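Local coordinates for uncharacterized protein, DUF633, LMOf2365_1472 (Listeria monocytogenes str. 4b F2365, PDB 3GNL), which is of unknown function but probably methylates N1 of adenine 22 in tRNA, using a Rossmann-like methyltransferase domain, at residues P57-S60 / A61-Q64; L8-R11 / L12-V15; N217-K220 / I221-L224; E196-T199 / W200-I203; V168-T171 / K172-F176. All blocks are in the same frame, centred on the assembly; numbering follows the deposited sequence.

Interaction 1 (P57-S60 / A61-Q64); sequences PFQS and AQKQ
Q62 reaches back one helical turn to lay its carboxamide over the ring of F58, and its chain can be followed atom by atom. CB starts close to the main chain of the preceding turn, 3.6 Å from F58 O. CG stays near the same carbonyl and has only just come within range of the ring at F58 CZ. With CG anti to the carbonyl carbon (chi1 -81°) and the chain extended beyond it, CD arrives 3.4 Å above the ring plane, displaced toward the rim on the side of F58 CE2 and CZ. At the tip OE1 lies 3.2 Å from F58 CE2, while NE2 approaches F58 CZ at 3.4 Å. Amide and ring planes are 33° apart, a tilted overlay rather than a flush stack. This i to i+4 pairing lies on helix 55-67, the crossover of a beta-alpha-beta unit whose strands are 45-52 and 74-78; F58, A61 and Q62 all touch V76 of the second strand. Beneath the side chains the Q62 N to F58 O bond, 3.0 Å long, is nearly straight at 167°. Q59 runs beside Q62 and points the same way, bringing its CG to 3.8 Å from Q62 OE1.

Interaction 2 (L8-R11 / L12-V15); sequences LSKR and LEKV
S9 is the N-cap of helix 10-16, and its OG accepts a 3.0 Å hydrogen bond from L12 N, with an N-H...O angle of 165°. A chi1 of 67° sets OG between the backbone N and the carbonyl carbon of S9, where it can turn back over the first helical turn. Three main-chain bonds continue the pattern: E13 N gives to S9 O, K14 N to K10 O and V15 N to R11 O. The cap has help from outside, since the carboxylate of E151 on strand 141-151 accepts from the N-H groups of both K10 and R11, probably steadied by the positive end of the helix dipole.

L12 is packed by L8 and by R11. L8 makes an apolar contact, its CD1 4.3 Å from L12 CB, and the same methyl lies 3.8 Å from L12 O; L8 also packs on Y34 and F38 of helix 34-41. R11 runs alongside L12 in the same direction; a bend at chi3 turns its guanidinium so that L12 CG sits 3.7 Å above one face, toward the rim. The polar end of R11 is held elsewhere, by the bond from NH1 to Q124 OE1.

K10 and E13 lie side by side without a salt bridge, K10 NZ being 4.6 Å from E13 OE1. One water gives a 2.8 Å hydrogen bond to K10 O and a weak, longer one to E13 OE1.

Interaction 3 (N217-K220 / I221-L224); sequences NQAK and IREL
The side chain of R222 leaves its backbone with an unusual chi1 of -96°, runs straight through chi2, and bends at chi3 (-82°), a course that folds the guanidinium back over A219 in the preceding turn. A219 CA consequently lies 3.2 Å above one face of that group, displaced toward its rim. The NH2 end comes nearest, 3.4 Å from A219 CA, and A219 CB approaches it at 3.8 Å. Contact here is made by the flat face of the guanidinium against backbone and methyl carbon, with no hydrogen bond from its N-H groups to residues 217-220.

All of this belongs to helix 215-235, which packs against the preceding helix 187-208 as the second arm of a helical hairpin. I221 and L224 supply the apolar face: I221 touches S208 of that helix, and L224 meets W200 and I203. Within its own turn L224 curls over the K220 carbonyl, its CG 3.3 Å from K220 O, while the backbone N of L224 gives that oxygen a 2.8 Å hydrogen bond. I221 does likewise one turn earlier, with CG1 3.3 Å from N217 O. R222 N completes a nearly straight bond, 170°, to Q218 O.

Interaction 4 (E196-T199 / W200-I203); sequences EANT and WQNI
Four successive i to i+4 hydrogen bonds carry the backbone from E196-T199 into W200-I203, and the one from W200 N to E196 O is 2.9 Å long. That same oxygen also lies over the W200 indole, 3.2 Å above one face, offset toward the rim and closest to CG and CD2, a close packing contact and not a bond. With W200 CG anti to the carbonyl carbon (chi1 -67°), the ring is swung back along the helix, against E196 and A197 of the preceding turn. E196 CB stands over the face of the six-membered ring, 4.1 Å from its centroid and 16° off the ring normal, a CH-pi contact. A197 adds an apolar touch, its CB 4.3 Å from W200 CE3. The E196 chain bends at chi2, and its carboxylate heads away from the indole.

The indole projects from helix 187-208 into the seam with helix 215-235, where it also packs on L224, K227 and V231; the two consecutive helices lie against each other as a hairpin. One turn on, T199 and I203 meet at a slant, T199 CG2 being 4.0 Å from I203 CD1. I203 CG1 comes still nearer to the main chain, 3.2 Å from T199 O. On another side of the helix N202 tucks its CG to 3.2 Å from N198 O, a packing contact beside the 2.9 Å bond that N202 N gives the same oxygen.

Interaction 5 (V168-T171 / K172-F176); sequences VTWT and KQEIF
The carboxylate of E174 stands almost perpendicular to the indole of W170, the two planes 89° apart, and presents OE1 to the ring's edge, in plane and 3.4 Å from W170 CE3. An oxygen carrying negative charge in this place would probably be welcomed by the weakly positive hydrogens of the ring rim. E174 gets there with CG anti to the carbonyl carbon (chi1 -68°) and an extended chain, which crosses T171 obliquely and passes its OG1 with CG at 3.2 Å. What chiefly holds OE1 is a pair of hydrogen bonds: T171 N gives one of 2.9 Å, arriving on the anti side and 16° out of the carboxylate plane, and a water gives the other at 2.7 Å while also donating to T169 O.

I175 crosses W170 at a slant, its CG1 3.7 Å from W170 CB. V168 CG1 covers one face of the indole, near the rim. The ring's polar atom looks elsewhere, NE1 bonding to S136 OG on helix 129-139, so the nitrogen is tied to that helix while CE3 lies near the carboxylate. The Q173 amide reaches helix 215-235, NE2 bonding to D233 OD2.

T171 reciprocates the grip of E174. Its OG1 accepts from E174 N at 3.0 Å, and its carbonyl oxygen takes the first helical bond from I175 N. This exchange, side chain to backbone in both directions between the N-cap and the third residue beyond it, is the capping box that opens helix 172-177.

In the fold
All five contacts are local, yet their chemistry follows their place in the fold. Interactions 1, 4 and 5 lie at the surface; 2 and 3 are partly buried. Interactions 2 and 5 start helices and rely on capping side chains. Interactions 1, 3 and 4 lie within helices, where flat groups fold back on the preceding turn: an amide on a phenyl ring, a guanidinium on backbone, an indole on a carbonyl and a methylene. Interactions 3 and 4 share the helical hairpin and touch, L224 CD2 lying 3.4 Å from W200 CD1. W200 also meets interaction 5 through F176. Interaction 1, on a crossover helix of the Rossmann-like sheet, is centred about 46 Å from interaction 3 but about 19 Å from interaction 2.

Interaction 1 (P57-S60 / A61-Q64)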
loop_
_atom_site.group_PDB
_atom_site.type_symbol
_atom_site.label_atom_id
_atom_site.label_comp_id
_atom_site.label_asym_id
_atom_site.label_seq_id
_atom_site.Cartn_x
_atom_site.Cartn_y
_atom_site.Cartn_z
ATOM N N PRO A 57 11.949 14.047 -9.370
ATOM C CA PRO A 57 11.794 13.636 -7.953
ATOM C C PRO A 57 13.103 13.367 -7.191
ATOM O O PRO A 57 13.185 13.559 -5.966
ATOM C CB PRO A 57 10.950 12.374 -8.063
ATOM C CG PRO A 57 10.154 12.562 -9.368
ATOM C CD PRO A 57 11.198 13.167 -10.283
ATOM N N PHE A 58 14.153 12.920 -7.834
ATOM C CA PHE A 58 15.410 12.711 -7.142
ATOM C C PHE A 58 15.891 14.096 -6.655
ATOM O O PHE A 58 16.220 14.259 -5.466
ATOM C CB PHE A 58 16.443 12.052 -8.086
ATOM C CG PHE A 58 17.818 11.924 -7.508
ATOM C CD1 PHE A 58 18.064 11.110 -6.433
ATOM C CD2 PHE A 58 18.899 12.583 -8.107
ATOM C CE1 PHE A 58 19.306 10.967 -5.873
ATOM C CE2 PHE A 58 20.186 12.452 -7.560
ATOM C CZ PHE A 58 20.393 11.647 -6.428
ATOM N N GLN A 59 15.895 15.098 -7.535
ATOM C CA GLN A 59 16.308 16.453 -7.128
ATOM C C GLN A 59 15.458 17.129 -6.084
ATOM O O GLN A 59 15.990 17.766 -5.165
ATOM C CB GLN A 59 16.430 17.364 -8.340
ATOM C CG GLN A 59 17.799 17.236 -8.855
ATOM C CD GLN A 59 17.853 16.844 -10.249
ATOM O OE1 GLN A 59 17.644 17.668 -11.148
ATOM N NE2 GLN A 59 18.180 15.577 -10.478
ATOM N N SER A 60 14.145 16.972 -6.188
ATOM C CA SER A 60 13.197 17.523 -5.232
ATOM C C SER A 60 13.461 16.910 -3.853
ATOM O O SER A 60 13.406 17.601 -2.824
ATOM C CB SER A 60 11.787 17.179 -5.691
ATOM O OG SER A 60 11.313 18.082 -6.682
ATOM N N ALA A 61 13.730 15.592 -3.821
ATOM C CA ALA A 61 13.975 14.928 -2.527
ATOM C C ALA A 61 15.309 15.351 -1.926
ATOM O O ALA A 61 15.380 15.612 -0.710
ATOM C CB ALA A 61 13.886 13.413 -2.648
ATOM N N GLN A 62 16.354 15.457 -2.759
ATOM C CA GLN A 62 17.655 15.962 -2.292
ATOM C C GLN A 62 17.509 17.342 -1.672
ATOM O O GLN A 62 18.091 17.593 -0.587
ATOM C CB GLN A 62 18.647 16.050 -3.449
ATOM C CG GLN A 62 19.325 14.755 -3.820
ATOM C CD GLN A 62 20.168 14.879 -5.102
ATOM O OE1 GLN A 62 19.665 15.319 -6.140
ATOM N NE2 GLN A 62 21.458 14.508 -5.025
ATOM N N LYS A 63 16.724 18.203 -2.315
ATOM C CA LYS A 63 16.570 19.593 -1.844
ATOM C C LYS A 63 15.785 19.665 -0.560
ATOM O O LYS A 63 16.123 20.446 0.304
ATOM C CB LYS A 63 15.975 20.515 -2.899
ATOM C CG LYS A 63 16.968 20.815 -4.028
ATOM C CD LYS A 63 16.354 21.739 -5.040
ATOM C CE LYS A 63 17.344 22.135 -6.167
ATOM N NZ LYS A 63 18.307 23.212 -5.737
ATOM N N GLN A 64 14.777 18.815 -0.399
ATOM C CA GLN A 64 14.013 18.813 0.846
ATOM C C GLN A 64 14.896 18.357 2.011
ATOM O O GLN A 64 14.819 18.945 3.119
ATOM C CB GLN A 64 12.775 17.914 0.702
ATOM C CG GLN A 64 12.018 17.662 2.002
ATOM C CD GLN A 64 11.377 18.908 2.584
ATOM O OE1 GLN A 64 10.792 19.722 1.881
ATOM N NE2 GLN A 64 11.475 19.047 3.897
#

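Interaction 2 (L8-R11 / L12-V15)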
loop_
_atom_site.group_PDB
_atom_site.type_symbol
_atom_site.label_atom_id
_atom_site.label_comp_id
_atom_site.label_asym_id
_atom_site.label_seq_id
_atom_site.Cartn_x
_atom_site.Cartn_y
_atom_site.Cartn_z
ATOM N N LEU A 8 2.474 16.929 6.937
ATOM C CA LEU A 8 2.227 15.846 5.974
ATOM C C LEU A 8 0.760 15.800 5.577
ATOM O O LEU A 8 -0.123 16.199 6.358
ATOM C CB LEU A 8 2.576 14.479 6.570
ATOM C CG LEU A 8 4.039 14.144 6.838
ATOM C CD1 LEU A 8 4.173 12.730 7.396
ATOM C CD2 LEU A 8 4.912 14.286 5.611
ATOM N N SER A 9 0.475 15.263 4.384
ATOM C CA SER A 9 -0.891 14.898 4.045
ATOM C C SER A 9 -1.423 13.858 5.051
ATOM O O SER A 9 -0.627 13.160 5.697
ATOM C CB SER A 9 -0.978 14.306 2.624
ATOM O OG SER A 9 -0.311 13.056 2.559
ATOM N N LYS A 10 -2.746 13.741 5.159
ATOM C CA LYS A 10 -3.334 12.750 6.067
ATOM C C LYS A 10 -2.905 11.350 5.653
ATOM O O LYS A 10 -2.692 10.473 6.487
ATOM C CB LYS A 10 -4.861 12.860 6.107
ATOM C CG LYS A 10 -5.325 14.153 6.710
ATOM C CD LYS A 10 -5.299 14.069 8.240
ATOM C CE LYS A 10 -6.127 15.207 8.862
ATOM N NZ LYS A 10 -5.287 16.435 8.933
ATOM N N ARG A 11 -2.796 11.139 4.350
ATOM C CA ARG A 11 -2.336 9.849 3.811
ATOM C C ARG A 11 -0.920 9.532 4.302
ATOM O O ARG A 11 -0.646 8.417 4.812
ATOM C CB ARG A 11 -2.402 9.877 2.272
ATOM C CG ARG A 11 -1.925 8.605 1.582
ATOM C CD ARG A 11 -1.969 8.788 0.076
ATOM N NE ARG A 11 -1.026 9.823 -0.336
ATOM C CZ ARG A 11 0.214 9.596 -0.776
ATOM N NH1 ARG A 11 0.688 8.359 -0.880
ATOM N NH2 ARG A 11 1.009 10.622 -1.085
ATOM N N LEU A 12 -0.001 10.471 4.106
ATOM C CA LEU A 12 1.378 10.214 4.517
ATOM C C LEU A 12 1.554 10.223 6.012
ATOM O O LEU A 12 2.404 9.494 6.504
ATOM C CB LEU A 12 2.371 11.158 3.818
ATOM C CG LEU A 12 2.526 10.876 2.322
ATOM C CD1 LEU A 12 3.391 12.026 1.746
ATOM C CD2 LEU A 12 3.117 9.504 2.014
ATOM N N GLU A 13 0.730 10.981 6.730
ATOM C CA GLU A 13 0.752 10.994 8.179
ATOM C C GLU A 13 0.340 9.603 8.684
ATOM O O GLU A 13 0.976 9.046 9.612
ATOM C CB GLU A 13 -0.200 12.052 8.708
ATOM C CG GLU A 13 -0.241 12.127 10.249
ATOM C CD GLU A 13 -1.077 13.286 10.742
ATOM O OE1 GLU A 13 -2.296 13.319 10.468
ATOM O OE2 GLU A 13 -0.512 14.192 11.387
ATOM N N LYS A 14 -0.661 9.015 8.038
ATOM C CA LYS A 14 -1.098 7.686 8.468
ATOM C C LYS A 14 -0.019 6.668 8.214
ATOM O O LYS A 14 0.248 5.821 9.051
ATOM C CB LYS A 14 -2.480 7.295 7.864
ATOM C CG LYS A 14 -3.066 6.005 8.474
ATOM C CD LYS A 14 -3.297 6.210 9.988
ATOM C CE LYS A 14 -4.203 5.161 10.564
ATOM N NZ LYS A 14 -4.340 5.406 12.041
ATOM N N VAL A 15 0.625 6.743 7.032
ATOM C CA VAL A 15 1.703 5.845 6.711
ATOM C C VAL A 15 2.834 5.955 7.779
ATOM O O VAL A 15 3.314 4.928 8.286
ATOM C CB VAL A 15 2.231 6.133 5.269
ATOM C CG1 VAL A 15 3.512 5.420 5.034
ATOM C CG2 VAL A 15 1.181 5.733 4.211
HETATM O O HOH W 1 -3.805 10.674 9.026
#

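Interaction 3 (N217-K220 / I221-L224)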
loop_
_atom_site.group_PDB
_atom_site.type_symbol
_atom_site.label_atom_id
_atom_site.label_comp_id
_atom_site.label_asym_id
_atom_site.label_seq_id
_atom_site.Cartn_x
_atom_site.Cartn_y
_atom_site.Cartn_z
ATOM N N ASN A 217 -18.779 -10.900 -22.409
ATOM C CA ASN A 217 -19.605 -10.179 -21.426
ATOM C C ASN A 217 -20.385 -11.054 -20.460
ATOM O O ASN A 217 -20.693 -10.630 -19.333
ATOM C CB ASN A 217 -20.510 -9.161 -22.113
ATOM C CG ASN A 217 -19.757 -7.916 -22.519
ATOM O OD1 ASN A 217 -18.732 -7.554 -21.901
ATOM N ND2 ASN A 217 -20.227 -7.267 -23.562
ATOM N N GLN A 218 -20.670 -12.303 -20.848
ATOM C CA GLN A 218 -21.290 -13.220 -19.892
ATOM C C GLN A 218 -20.321 -13.552 -18.748
ATOM O O GLN A 218 -20.751 -13.658 -17.594
ATOM C CB GLN A 218 -21.781 -14.526 -20.568
ATOM C CG GLN A 218 -23.007 -14.347 -21.448
ATOM C CD GLN A 218 -24.299 -14.054 -20.682
ATOM O OE1 GLN A 218 -24.309 -13.849 -19.449
ATOM N NE2 GLN A 218 -25.413 -14.038 -21.421
ATOM N N ALA A 219 -19.049 -13.699 -19.097
ATOM C CA ALA A 219 -17.994 -13.987 -18.143
ATOM C C ALA A 219 -17.797 -12.752 -17.260
ATOM O O ALA A 219 -17.618 -12.886 -16.046
ATOM C CB ALA A 219 -16.712 -14.360 -18.843
ATOM N N LYS A 220 -17.874 -11.567 -17.870
ATOM C CA LYS A 220 -17.755 -10.315 -17.104
ATOM C C LYS A 220 -18.877 -10.232 -16.054
ATOM O O LYS A 220 -18.640 -9.847 -14.882
ATOM C CB LYS A 220 -17.747 -9.105 -18.054
ATOM C CG LYS A 220 -17.507 -7.724 -17.398
ATOM C CD LYS A 220 -16.882 -6.717 -18.405
ATOM C CE LYS A 220 -16.143 -5.571 -17.654
ATOM N NZ LYS A 220 -16.089 -4.259 -18.400
ATOM N N ILE A 221 -20.092 -10.614 -16.436
ATOM C CA ILE A 221 -21.236 -10.623 -15.538
ATOM C C ILE A 221 -21.021 -11.592 -14.370
ATOM O O ILE A 221 -21.253 -11.239 -13.232
ATOM C CB ILE A 221 -22.568 -10.918 -16.292
ATOM C CG1 ILE A 221 -22.960 -9.700 -17.144
ATOM C CG2 ILE A 221 -23.705 -11.302 -15.360
ATOM C CD1 ILE A 221 -24.298 -9.854 -17.849
ATOM N N ARG A 222 -20.589 -12.819 -14.673
ATOM C CA ARG A 222 -20.216 -13.765 -13.629
ATOM C C ARG A 222 -19.191 -13.175 -12.652
ATOM O O ARG A 222 -19.361 -13.307 -11.437
ATOM C CB ARG A 222 -19.691 -15.059 -14.238
ATOM C CG ARG A 222 -20.760 -16.123 -14.344
ATOM C CD ARG A 222 -20.216 -17.424 -14.952
ATOM N NE ARG A 222 -20.180 -17.345 -16.418
ATOM C CZ ARG A 222 -19.074 -17.295 -17.162
ATOM N NH1 ARG A 222 -17.861 -17.331 -16.611
ATOM N NH2 ARG A 222 -19.187 -17.204 -18.470
ATOM N N GLU A 223 -18.149 -12.539 -13.183
ATOM C CA GLU A 223 -17.145 -11.892 -12.337
ATOM C C GLU A 223 -17.777 -10.806 -11.445
ATOM O O GLU A 223 -17.544 -10.761 -10.241
ATOM C CB GLU A 223 -15.980 -11.314 -13.140
ATOM C CG GLU A 223 -15.037 -10.533 -12.204
ATOM C CD GLU A 223 -13.633 -10.311 -12.738
ATOM O OE1 GLU A 223 -13.483 -9.652 -13.798
ATOM O OE2 GLU A 223 -12.671 -10.760 -12.055
ATOM N N LEU A 224 -18.604 -9.950 -12.037
ATOM C CA LEU A 224 -19.266 -8.900 -11.265
ATOM C C LEU A 224 -20.206 -9.484 -10.203
ATOM O O LEU A 224 -20.290 -8.976 -9.065
ATOM C CB LEU A 224 -20.032 -7.956 -12.203
ATOM C CG LEU A 224 -19.157 -7.120 -13.125
ATOM C CD1 LEU A 224 -20.040 -6.561 -14.247
ATOM C CD2 LEU A 224 -18.466 -5.993 -12.375
#

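Interaction 4 (E196-T199 / W200-I203)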
loop_
_atom_site.group_PDB
_atom_site.type_symbol
_atom_site.label_atom_id
_atom_site.label_comp_id
_atom_site.label_asym_id
_atom_site.label_seq_id
_atom_site.Cartn_x
_atom_site.Cartn_y
_atom_site.Cartn_z
ATOM N N GLU A 196 -18.912 0.670 -4.568
ATOM C CA GLU A 196 -18.409 -0.157 -5.667
ATOM C C GLU A 196 -19.425 -1.200 -6.092
ATOM O O GLU A 196 -19.569 -1.458 -7.290
ATOM C CB GLU A 196 -17.024 -0.790 -5.335
ATOM C CG GLU A 196 -15.871 0.254 -5.053
ATOM C CD GLU A 196 -15.798 1.481 -5.988
ATOM O OE1 GLU A 196 -16.194 1.410 -7.151
ATOM O OE2 GLU A 196 -15.314 2.525 -5.555
ATOM N N ALA A 197 -20.091 -1.848 -5.139
ATOM C CA ALA A 197 -21.088 -2.878 -5.420
ATOM C C ALA A 197 -22.279 -2.278 -6.186
ATOM O O ALA A 197 -22.817 -2.940 -7.069
ATOM C CB ALA A 197 -21.560 -3.547 -4.122
ATOM N N ASN A 198 -22.637 -1.039 -5.870
ATOM C CA ASN A 198 -23.747 -0.428 -6.614
ATOM C C ASN A 198 -23.313 -0.243 -8.062
ATOM O O ASN A 198 -24.095 -0.533 -8.968
ATOM C CB ASN A 198 -24.097 0.936 -6.027
ATOM C CG ASN A 198 -24.877 0.845 -4.743
ATOM O OD1 ASN A 198 -25.452 -0.189 -4.415
ATOM N ND2 ASN A 198 -24.934 1.958 -4.017
ATOM N N THR A 199 -22.076 0.209 -8.300
ATOM C CA THR A 199 -21.595 0.294 -9.671
ATOM C C THR A 199 -21.574 -1.065 -10.384
ATOM O O THR A 199 -22.008 -1.172 -11.514
ATOM C CB THR A 199 -20.270 1.027 -9.749
ATOM O OG1 THR A 199 -20.546 2.421 -9.502
ATOM C CG2 THR A 199 -19.693 1.004 -11.140
ATOM N N TRP A 200 -21.076 -2.109 -9.735
ATOM C CA TRP A 200 -21.062 -3.427 -10.359
ATOM C C TRP A 200 -22.478 -3.919 -10.728
ATOM O O TRP A 200 -22.640 -4.440 -11.837
ATOM C CB TRP A 200 -20.389 -4.417 -9.391
ATOM C CG TRP A 200 -18.913 -4.124 -9.180
ATOM C CD1 TRP A 200 -18.030 -3.587 -10.082
ATOM C CD2 TRP A 200 -18.166 -4.417 -7.985
ATOM N NE1 TRP A 200 -16.751 -3.489 -9.487
ATOM C CE2 TRP A 200 -16.840 -3.976 -8.210
ATOM C CE3 TRP A 200 -18.513 -4.973 -6.736
ATOM C CZ2 TRP A 200 -15.835 -4.101 -7.226
ATOM C CZ3 TRP A 200 -17.493 -5.057 -5.734
ATOM C CH2 TRP A 200 -16.202 -4.604 -6.009
ATOM N N GLN A 201 -23.475 -3.703 -9.862
ATOM C CA GLN A 201 -24.870 -4.101 -10.150
ATOM C C GLN A 201 -25.353 -3.297 -11.321
ATOM O O GLN A 201 -26.026 -3.854 -12.207
ATOM C CB GLN A 201 -25.794 -3.815 -8.968
ATOM C CG GLN A 201 -25.445 -4.587 -7.712
ATOM C CD GLN A 201 -26.188 -4.126 -6.455
ATOM O OE1 GLN A 201 -26.886 -3.093 -6.436
ATOM N NE2 GLN A 201 -26.023 -4.890 -5.381
ATOM N N ASN A 202 -24.998 -2.014 -11.354
ATOM C CA ASN A 202 -25.441 -1.202 -12.489
ATOM C C ASN A 202 -24.839 -1.686 -13.804
ATOM O O ASN A 202 -25.510 -1.682 -14.854
ATOM C CB ASN A 202 -25.139 0.281 -12.267
ATOM C CG ASN A 202 -25.942 0.900 -11.114
ATOM O OD1 ASN A 202 -26.953 0.364 -10.689
ATOM N ND2 ASN A 202 -25.485 2.045 -10.642
ATOM N N ILE A 203 -23.573 -2.119 -13.772
ATOM C CA ILE A 203 -22.913 -2.579 -14.974
ATOM C C ILE A 203 -23.617 -3.842 -15.445
ATOM O O ILE A 203 -23.813 -4.014 -16.645
ATOM C CB ILE A 203 -21.409 -2.865 -14.753
ATOM C CG1 ILE A 203 -20.683 -1.550 -14.440
ATOM C CG2 ILE A 203 -20.747 -3.522 -16.007
ATOM C CD1 ILE A 203 -19.271 -1.811 -13.919
#

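Interaction 5 (V168-T171 / K172-F176)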
loop_
_atom_site.group_PDB
_atom_site.type_symbol
_atom_site.label_atom_id
_atom_site.label_comp_id
_atom_site.label_asym_id
_atom_site.label_seq_id
_atom_site.Cartn_x
_atom_site.Cartn_y
_atom_site.Cartn_z
ATOM N N VAL A 168 1.130 -18.124 6.166
ATOM C CA VAL A 168 0.053 -17.144 6.127
ATOM C C VAL A 168 -0.974 -17.651 5.137
ATOM O O VAL A 168 -0.646 -17.969 3.987
ATOM C CB VAL A 168 0.613 -15.776 5.750
ATOM C CG1 VAL A 168 -0.504 -14.736 5.628
ATOM C CG2 VAL A 168 1.608 -15.288 6.826
ATOM N N THR A 169 -2.198 -17.745 5.637
ATOM C CA THR A 169 -3.329 -18.268 4.810
ATOM C C THR A 169 -4.554 -17.394 5.007
ATOM O O THR A 169 -5.131 -17.359 6.101
ATOM C CB THR A 169 -3.679 -19.748 5.193
ATOM O OG1 THR A 169 -4.113 -19.806 6.559
ATOM C CG2 THR A 169 -2.485 -20.679 4.966
ATOM N N TRP A 170 -4.957 -16.677 3.948
ATOM C CA TRP A 170 -6.094 -15.773 4.082
ATOM C C TRP A 170 -7.359 -16.412 3.535
ATOM O O TRP A 170 -7.288 -17.404 2.867
ATOM C CB TRP A 170 -5.813 -14.511 3.230
ATOM C CG TRP A 170 -4.628 -13.675 3.706
ATOM C CD1 TRP A 170 -3.572 -13.293 2.948
ATOM C CD2 TRP A 170 -4.382 -13.213 5.053
ATOM N NE1 TRP A 170 -2.682 -12.563 3.728
ATOM C CE2 TRP A 170 -3.137 -12.509 5.014
ATOM C CE3 TRP A 170 -5.073 -13.301 6.278
ATOM C CZ2 TRP A 170 -2.571 -11.904 6.162
ATOM C CZ3 TRP A 170 -4.498 -12.671 7.433
ATOM C CH2 TRP A 170 -3.252 -11.987 7.336
ATOM N N THR A 171 -8.508 -15.831 3.857
ATOM C CA THR A 171 -9.705 -16.164 3.081
ATOM C C THR A 171 -9.756 -15.213 1.866
ATOM O O THR A 171 -9.093 -14.170 1.837
ATOM C CB THR A 171 -10.954 -15.959 3.859
ATOM O OG1 THR A 171 -11.083 -14.563 4.216
ATOM C CG2 THR A 171 -10.981 -16.788 5.119
ATOM N N LYS A 172 -10.619 -15.499 0.909
ATOM C CA LYS A 172 -10.714 -14.618 -0.250
ATOM C C LYS A 172 -11.250 -13.242 0.180
ATOM O O LYS A 172 -10.855 -12.230 -0.403
ATOM C CB LYS A 172 -11.568 -15.257 -1.368
ATOM C CG LYS A 172 -12.965 -15.580 -1.015
ATOM C CD LYS A 172 -13.694 -16.375 -2.169
ATOM C CE LYS A 172 -15.157 -16.725 -1.700
ATOM N NZ LYS A 172 -16.180 -16.986 -2.804
ATOM N N GLN A 173 -12.108 -13.211 1.194
ATOM C CA GLN A 173 -12.603 -11.935 1.717
ATOM C C GLN A 173 -11.456 -11.139 2.330
ATOM O O GLN A 173 -11.331 -9.925 2.118
ATOM C CB GLN A 173 -13.703 -12.127 2.760
ATOM C CG GLN A 173 -15.009 -12.736 2.209
ATOM C CD GLN A 173 -15.030 -14.265 2.176
ATOM O OE1 GLN A 173 -14.006 -14.963 2.265
ATOM N NE2 GLN A 173 -16.245 -14.805 2.031
ATOM N N GLU A 174 -10.588 -11.808 3.088
ATOM C CA GLU A 174 -9.445 -11.101 3.677
ATOM C C GLU A 174 -8.534 -10.546 2.589
ATOM O O GLU A 174 -7.996 -9.436 2.718
ATOM C CB GLU A 174 -8.700 -12.020 4.655
ATOM C CG GLU A 174 -9.511 -12.321 5.878
ATOM C CD GLU A 174 -8.852 -13.357 6.797
ATOM O OE1 GLU A 174 -8.301 -14.335 6.287
ATOM O OE2 GLU A 174 -8.890 -13.125 8.025
ATOM N N ILE A 175 -8.282 -11.295 1.517
ATOM C CA ILE A 175 -7.473 -10.763 0.404
ATOM C C ILE A 175 -8.143 -9.538 -0.269
ATOM O O ILE A 175 -7.476 -8.551 -0.604
ATOM C CB ILE A 175 -7.143 -11.874 -0.596
ATOM C CG1 ILE A 175 -5.984 -12.706 -0.014
ATOM C CG2 ILE A 175 -6.706 -11.378 -1.949
ATOM C CD1 ILE A 175 -5.768 -13.981 -0.731
ATOM N N PHE A 176 -9.446 -9.623 -0.526
ATOM C CA PHE A 176 -10.128 -8.569 -1.294
ATOM C C PHE A 176 -10.335 -7.330 -0.463
ATOM O O PHE A 176 -10.243 -6.229 -1.027
ATOM C CB PHE A 176 -11.500 -9.138 -1.727
ATOM C CG PHE A 176 -12.228 -8.374 -2.789
ATOM C CD1 PHE A 176 -12.170 -8.805 -4.120
ATOM C CD2 PHE A 176 -13.049 -7.311 -2.453
ATOM C CE1 PHE A 176 -12.895 -8.126 -5.138
ATOM C CE2 PHE A 176 -13.797 -6.636 -3.471
ATOM C CZ PHE A 176 -13.696 -7.042 -4.782
HETATM O O HOH W 2 -7.227 -16.347 7.737
#